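Local atomic coordinates of plasmid pRiA4b Orf3-like domain-containing protein (Methanosarcina mazei, PDB entry 2I1S), a protein that is of unknown function but belongs to the family of plasmid pRiA4b ORF-3-like proteins, built here around a mixed beta sheet. Residues A[8-13]-A[117-122]; A[25-30]-A[131-136]. One frame throughout, in Å; residues are numbered along the deposited sequence.

Interaction 1: residues A[8-13]-A[117-122]; sequences VYHLKL and LEKILP
Val8 and Leu121 begin the antiparallel pairing of strand 8-13 with strand 117-122, two neighbours in the interior of a mixed sheet, whose axes approach to 4.7 Å, their N-to-C directions 161° apart. Val8 with Leu121 and His10 with Lys119 are hydrogen-bonded pairs; Tyr9 with Ile120 and Leu11 with Leu117 are non-hydrogen-bonded. A classic beta bulge shifts the register by one: Glu118 and Lys119 both face His10, whose O accepts a bond from Glu118 N (2.8 Å) and a weak one from Lys119 N (3.4 Å). In return His10 N reaches Lys119 O in a nearly straight bond.

The two faces of the sheet differ in character. On the one bearing Tyr9, Leu11, Leu117 and Ile120 the contact is apolar. Leu117 has CG anti to its backbone N (chi1 -174°), and its CD1 branch comes back over strand 8-13 to lie 3.5 Å from Tyr9 CB, also meeting Leu11 CD2. Tyr9 and Ile120 run side by side, Ile120 CD1 reaching Tyr9 CE1 at 3.7 Å; Leu90 and Ser91 of helix 90-93 also touch the Tyr9 side chain.

At the end of the pairing, Lys12 and Glu118 approach obliquely, but the carboxylate pairs with Arg25 and the ammonium with Gln21.

On the other face the His10 ring carries the contact. Lys119, its chain bent, lays CE over one ring face in a CH-pi contact, 4.1 Å from the centroid and 29° off the normal. Leu121 crosses His10 at about a right angle. Replacing His10 with an alanine would probably leave Lys119 CE without its aromatic surface and open a gap beside Leu121. His10 NE2, buried without a polar partner, lies 3.6 Å from Leu121 CB.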
loop_
_atom_site.group_PDB
_atom_site.type_symbol
_atom_site.label_atom_id
_atom_site.label_comp_id
_atom_site.label_asym_id
_atom_site.label_seq_id
_atom_site.Cartn_x
_atom_site.Cartn_y
_atom_site.Cartn_z
ATOM N N VAL A 8 -7.406 -12.484 12.122
ATOM C CA VAL A 8 -7.003 -11.330 11.322
ATOM C C VAL A 8 -5.472 -11.228 11.102
ATOM O O VAL A 8 -4.668 -11.521 11.989
ATOM C CB VAL A 8 -7.647 -9.999 11.807
ATOM C CG1 VAL A 8 -9.143 -10.118 11.752
ATOM C CG2 VAL A 8 -7.232 -9.657 13.185
ATOM N N TYR A 9 -5.089 -10.833 9.894
ATOM C CA TYR A 9 -3.689 -10.622 9.537
ATOM C C TYR A 9 -3.297 -9.167 9.848
ATOM O O TYR A 9 -3.900 -8.236 9.299
ATOM C CB TYR A 9 -3.506 -10.942 8.047
ATOM C CG TYR A 9 -3.660 -12.425 7.668
ATOM C CD1 TYR A 9 -4.060 -13.384 8.620
ATOM C CD2 TYR A 9 -3.385 -12.863 6.355
ATOM C CE1 TYR A 9 -4.182 -14.739 8.290
ATOM C CE2 TYR A 9 -3.499 -14.207 6.004
ATOM C CZ TYR A 9 -3.902 -15.152 6.985
ATOM O OH TYR A 9 -4.035 -16.508 6.649
ATOM N N HIS A 10 -2.308 -8.983 10.739
ATOM C CA HIS A 10 -1.687 -7.679 11.009
ATOM C C HIS A 10 -0.538 -7.438 10.014
ATOM O O HIS A 10 0.533 -8.096 10.092
ATOM C CB HIS A 10 -1.172 -7.584 12.451
ATOM C CG HIS A 10 -2.213 -7.910 13.483
ATOM N ND1 HIS A 10 -2.426 -7.131 14.602
ATOM C CD2 HIS A 10 -3.106 -8.928 13.566
ATOM C CE1 HIS A 10 -3.402 -7.653 15.329
ATOM N NE2 HIS A 10 -3.835 -8.742 14.718
ATOM N N LEU A 11 -0.778 -6.500 9.082
ATOM C CA LEU A 11 0.106 -6.263 7.942
ATOM C C LEU A 11 0.817 -4.945 8.104
ATOM O O LEU A 11 0.186 -3.973 8.508
ATOM C CB LEU A 11 -0.721 -6.221 6.639
ATOM C CG LEU A 11 -1.486 -7.499 6.272
ATOM C CD1 LEU A 11 -2.301 -7.275 4.986
ATOM C CD2 LEU A 11 -0.571 -8.773 6.146
ATOM N N LYS A 12 2.110 -4.878 7.806
ATOM C CA LYS A 12 2.709 -3.561 7.574
ATOM C C LYS A 12 2.827 -3.328 6.087
ATOM O O LYS A 12 3.133 -4.249 5.328
ATOM C CB LYS A 12 4.064 -3.417 8.233
ATOM C CG LYS A 12 4.574 -1.989 8.271
ATOM C CD LYS A 12 5.946 -1.957 8.890
ATOM C CE LYS A 12 6.530 -0.562 8.704
ATOM N NZ LYS A 12 7.961 -0.441 9.076
ATOM N N LEU A 13 2.523 -2.100 5.676
ATOM C CA LEU A 13 2.622 -1.653 4.279
ATOM C C LEU A 13 3.579 -0.489 4.215
ATOM O O LEU A 13 3.349 0.528 4.892
ATOM C CB LEU A 13 1.281 -1.175 3.755
ATOM C CG LEU A 13 0.040 -2.022 4.067
ATOM C CD1 LEU A 13 -1.182 -1.390 3.435
ATOM C CD2 LEU A 13 0.200 -3.465 3.627
ATOM N N LEU A 117 3.385 -9.487 6.594
ATOM C CA LEU A 117 2.648 -10.088 7.723
ATOM C C LEU A 117 3.468 -10.068 9.023
ATOM O O LEU A 117 4.544 -10.661 9.093
ATOM C CB LEU A 117 2.249 -11.535 7.389
ATOM C CG LEU A 117 1.360 -12.322 8.358
ATOM C CD1 LEU A 117 -0.081 -11.778 8.422
ATOM C CD2 LEU A 117 1.378 -13.798 7.977
ATOM N N GLU A 118 2.970 -9.379 10.049
ATOM C CA GLU A 118 3.652 -9.396 11.344
ATOM C C GLU A 118 3.019 -10.371 12.328
ATOM O O GLU A 118 3.735 -11.042 13.067
ATOM C CB GLU A 118 3.730 -8.000 11.958
ATOM C CG GLU A 118 4.723 -7.072 11.252
ATOM C CD GLU A 118 4.689 -5.635 11.774
ATOM O OE1 GLU A 118 3.607 -5.173 12.231
ATOM O OE2 GLU A 118 5.749 -4.963 11.719
ATOM N N LYS A 119 1.682 -10.430 12.347
ATOM C CA LYS A 119 0.942 -11.263 13.319
ATOM C C LYS A 119 -0.360 -11.762 12.717
ATOM O O LYS A 119 -1.036 -11.031 11.981
ATOM C CB LYS A 119 0.574 -10.458 14.567
ATOM C CG LYS A 119 1.723 -9.919 15.398
ATOM C CD LYS A 119 1.455 -8.464 15.841
ATOM C CE LYS A 119 0.291 -8.376 16.830
ATOM N NZ LYS A 119 0.649 -7.619 18.082
ATOM N N ILE A 120 -0.692 -13.007 13.029
ATOM C CA ILE A 120 -2.003 -13.590 12.766
ATOM C C ILE A 120 -2.672 -13.733 14.136
ATOM O O ILE A 120 -2.140 -14.424 15.003
ATOM C CB ILE A 120 -1.880 -14.997 12.103
ATOM C CG1 ILE A 120 -1.223 -14.910 10.710
ATOM C CG2 ILE A 120 -3.253 -15.686 12.022
ATOM C CD1 ILE A 120 -1.197 -16.241 9.947
ATOM N N LEU A 121 -3.818 -13.083 14.353
ATOM C CA LEU A 121 -4.488 -13.138 15.662
ATOM C C LEU A 121 -6.010 -13.325 15.560
ATOM O O LEU A 121 -6.585 -12.981 14.526
ATOM C CB LEU A 121 -4.121 -11.895 16.482
ATOM C CG LEU A 121 -2.683 -11.885 17.034
ATOM C CD1 LEU A 121 -2.411 -10.576 17.759
ATOM C CD2 LEU A 121 -2.340 -13.102 17.920
ATOM N N PRO A 122 -6.670 -13.905 16.613
ATOM C CA PRO A 122 -8.136 -13.997 16.553
ATOM C C PRO A 122 -8.741 -12.604 16.423
ATOM O O PRO A 122 -8.206 -11.654 16.990
ATOM C CB PRO A 122 -8.532 -14.643 17.904
ATOM C CG PRO A 122 -7.326 -15.341 18.375
ATOM C CD PRO A 122 -6.145 -14.508 17.854
#

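Interaction 2: residues A[25-30]-A[131-136]; sequences RIQVPE and ICTAGK
Gln27 carries CG anti to its carbonyl carbon (chi1 -56°) and then extends, while Ile131 places CG1 between its backbone N and carbonyl carbon (chi1 61°); these torsions set the two side chains alongside each other, pointing the same way. Gln27 CB meets Ile131 CG1 at 4.0 Å, and Ile131 CD1 runs beside the amide carbon. Beyond it, Gln27 crosses Thr133 at about a right angle, its NE2 touching Thr133 CG2 at 3.6 Å. On the reverse face Ile26 CG2 packs on Cys132 CB, while helix 34-44 and Phe188 cover Ile26.

The backbones pair with N-to-C directions 157° apart. Gln27 N donates to Ile131 O at 2.9 Å, and Ile131 N returns a bond to Gln27 O. Nearer the other end Thr133 N binds Arg25 O at 3.0 Å, and Arg25 N reaches Ala134 O at 2.7 Å. The Arg25 side chain leads away from 131-136 toward strand 111-122. Paired this way, 131-136 is the antiparallel edge strand of the mixed sheet within this chain, added beside strand 22-29.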
loop_
_atom_site.group_PDB
_atom_site.type_symbol
_atom_site.label_atom_id
_atom_site.label_comp_id
_atom_site.label_asym_id
_atom_site.label_seq_id
_atom_site.Cartn_x
_atom_site.Cartn_y
_atom_site.Cartn_z
ATOM N N ARG A 25 -0.133 0.554 9.195
ATOM C CA ARG A 25 -0.386 -0.793 9.719
ATOM C C ARG A 25 -1.891 -1.031 9.651
ATOM O O ARG A 25 -2.665 -0.184 10.051
ATOM C CB ARG A 25 0.217 -0.980 11.145
ATOM C CG ARG A 25 1.441 -1.871 11.144
ATOM C CD ARG A 25 2.090 -2.078 12.529
ATOM N NE ARG A 25 3.152 -1.104 12.592
ATOM C CZ ARG A 25 4.453 -1.325 12.498
ATOM N NH1 ARG A 25 4.959 -2.533 12.449
ATOM N NH2 ARG A 25 5.255 -0.288 12.495
ATOM N N ILE A 26 -2.299 -2.135 9.054
ATOM C CA ILE A 26 -3.723 -2.459 8.943
ATOM C C ILE A 26 -3.972 -3.895 9.388
ATOM O O ILE A 26 -3.062 -4.737 9.307
ATOM C CB ILE A 26 -4.287 -2.262 7.488
ATOM C CG1 ILE A 26 -3.684 -3.287 6.501
ATOM C CG2 ILE A 26 -4.177 -0.783 7.038
ATOM C CD1 ILE A 26 -4.323 -3.297 5.059
ATOM N N GLN A 27 -5.193 -4.188 9.843
ATOM C CA GLN A 27 -5.570 -5.591 10.083
ATOM C C GLN A 27 -6.682 -6.022 9.113
ATOM O O GLN A 27 -7.702 -5.334 8.961
ATOM C CB GLN A 27 -5.969 -5.804 11.527
ATOM C CG GLN A 27 -4.898 -5.388 12.546
ATOM C CD GLN A 27 -5.405 -5.474 13.965
ATOM O OE1 GLN A 27 -6.385 -6.175 14.220
ATOM N NE2 GLN A 27 -4.747 -4.776 14.905
ATOM N N VAL A 28 -6.492 -7.151 8.443
ATOM C CA VAL A 28 -7.494 -7.600 7.465
ATOM C C VAL A 28 -8.087 -8.988 7.805
ATOM O O VAL A 28 -7.404 -9.796 8.413
ATOM C CB VAL A 28 -6.931 -7.567 5.995
ATOM C CG1 VAL A 28 -6.633 -6.149 5.581
ATOM C CG2 VAL A 28 -5.692 -8.428 5.859
ATOM N N PRO A 29 -9.368 -9.248 7.426
ATOM C CA PRO A 29 -9.884 -10.604 7.569
ATOM C C PRO A 29 -8.977 -11.612 6.878
ATOM O O PRO A 29 -8.469 -11.344 5.763
ATOM C CB PRO A 29 -11.258 -10.544 6.861
ATOM C CG PRO A 29 -11.692 -9.120 7.019
ATOM C CD PRO A 29 -10.401 -8.327 6.899
ATOM N N GLU A 30 -8.775 -12.752 7.536
ATOM C CA GLU A 30 -7.961 -13.832 6.994
ATOM C C GLU A 30 -8.491 -14.371 5.652
ATOM O O GLU A 30 -7.710 -14.815 4.821
ATOM C CB GLU A 30 -7.781 -14.966 8.034
ATOM C CG GLU A 30 -9.084 -15.711 8.406
ATOM C CD GLU A 30 -8.867 -16.935 9.306
ATOM O OE1 GLU A 30 -7.720 -17.449 9.371
ATOM O OE2 GLU A 30 -9.857 -17.377 9.943
ATOM N N ILE A 131 -9.128 -2.546 9.549
ATOM C CA ILE A 131 -8.838 -1.336 10.310
ATOM C C ILE A 131 -7.428 -0.826 10.065
ATOM O O ILE A 131 -6.541 -1.596 9.698
ATOM C CB ILE A 131 -9.061 -1.505 11.866
ATOM C CG1 ILE A 131 -8.170 -2.583 12.474
ATOM C CG2 ILE A 131 -10.525 -1.709 12.211
ATOM C CD1 ILE A 131 -8.192 -2.521 14.009
ATOM N N CYS A 132 -7.213 0.467 10.276
ATOM C CA CYS A 132 -5.858 1.016 10.227
ATOM C C CYS A 132 -5.494 1.432 11.624
ATOM O O CYS A 132 -6.157 2.277 12.222
ATOM C CB CYS A 132 -5.774 2.203 9.257
ATOM S SG CYS A 132 -4.139 2.970 9.116
ATOM N N THR A 133 -4.455 0.822 12.171
ATOM C CA THR A 133 -4.116 1.093 13.545
ATOM C C THR A 133 -3.083 2.213 13.748
ATOM O O THR A 133 -3.052 2.815 14.827
ATOM C CB THR A 133 -3.633 -0.177 14.281
ATOM O OG1 THR A 133 -2.422 -0.675 13.676
ATOM C CG2 THR A 133 -4.736 -1.259 14.310
ATOM N N ALA A 134 -2.241 2.464 12.735
ATOM C CA ALA A 134 -1.083 3.356 12.825
ATOM C C ALA A 134 -0.473 3.629 11.441
ATOM O O ALA A 134 -0.669 2.879 10.469
ATOM C CB ALA A 134 -0.005 2.737 13.775
ATOM N N GLY A 135 0.279 4.712 11.338
ATOM C CA GLY A 135 0.962 5.046 10.079
ATOM C C GLY A 135 1.900 6.213 10.285
ATOM O O GLY A 135 1.831 6.880 11.296
ATOM N N LYS A 136 2.799 6.446 9.342
ATOM C CA LYS A 136 3.639 7.629 9.413
ATOM C C LYS A 136 3.725 8.204 7.995
ATOM O O LYS A 136 3.885 7.440 7.052
ATOM C CB LYS A 136 5.034 7.265 9.896
ATOM C CG LYS A 136 5.688 8.260 10.802
ATOM C CD LYS A 136 5.099 8.257 12.177
ATOM C CE LYS A 136 5.627 9.420 12.984
ATOM N NZ LYS A 136 6.796 9.092 13.940
#

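In the fold
Interactions 1 and 2 lie in one mixed sheet, their centres about 8 Å apart. Four adjacent strands, each antiparallel to the next, come in the order 111-122, 7-15, 22-29, 131-136, so the N-terminal pair sits between the two later strands. Along the chain the segments alternate: 8-13, 25-30, 117-122, 131-136. Each contact therefore joins residues about a hundred positions apart. The two contacts are joined directly: Leu11 N probably bonds to Ile26 O (2.9 Å), and Glu118 OE2 bridges to Arg25 NH1 at 2.7 Å, passing across strand 7-15. Together they tie the chain's beginning to its later half.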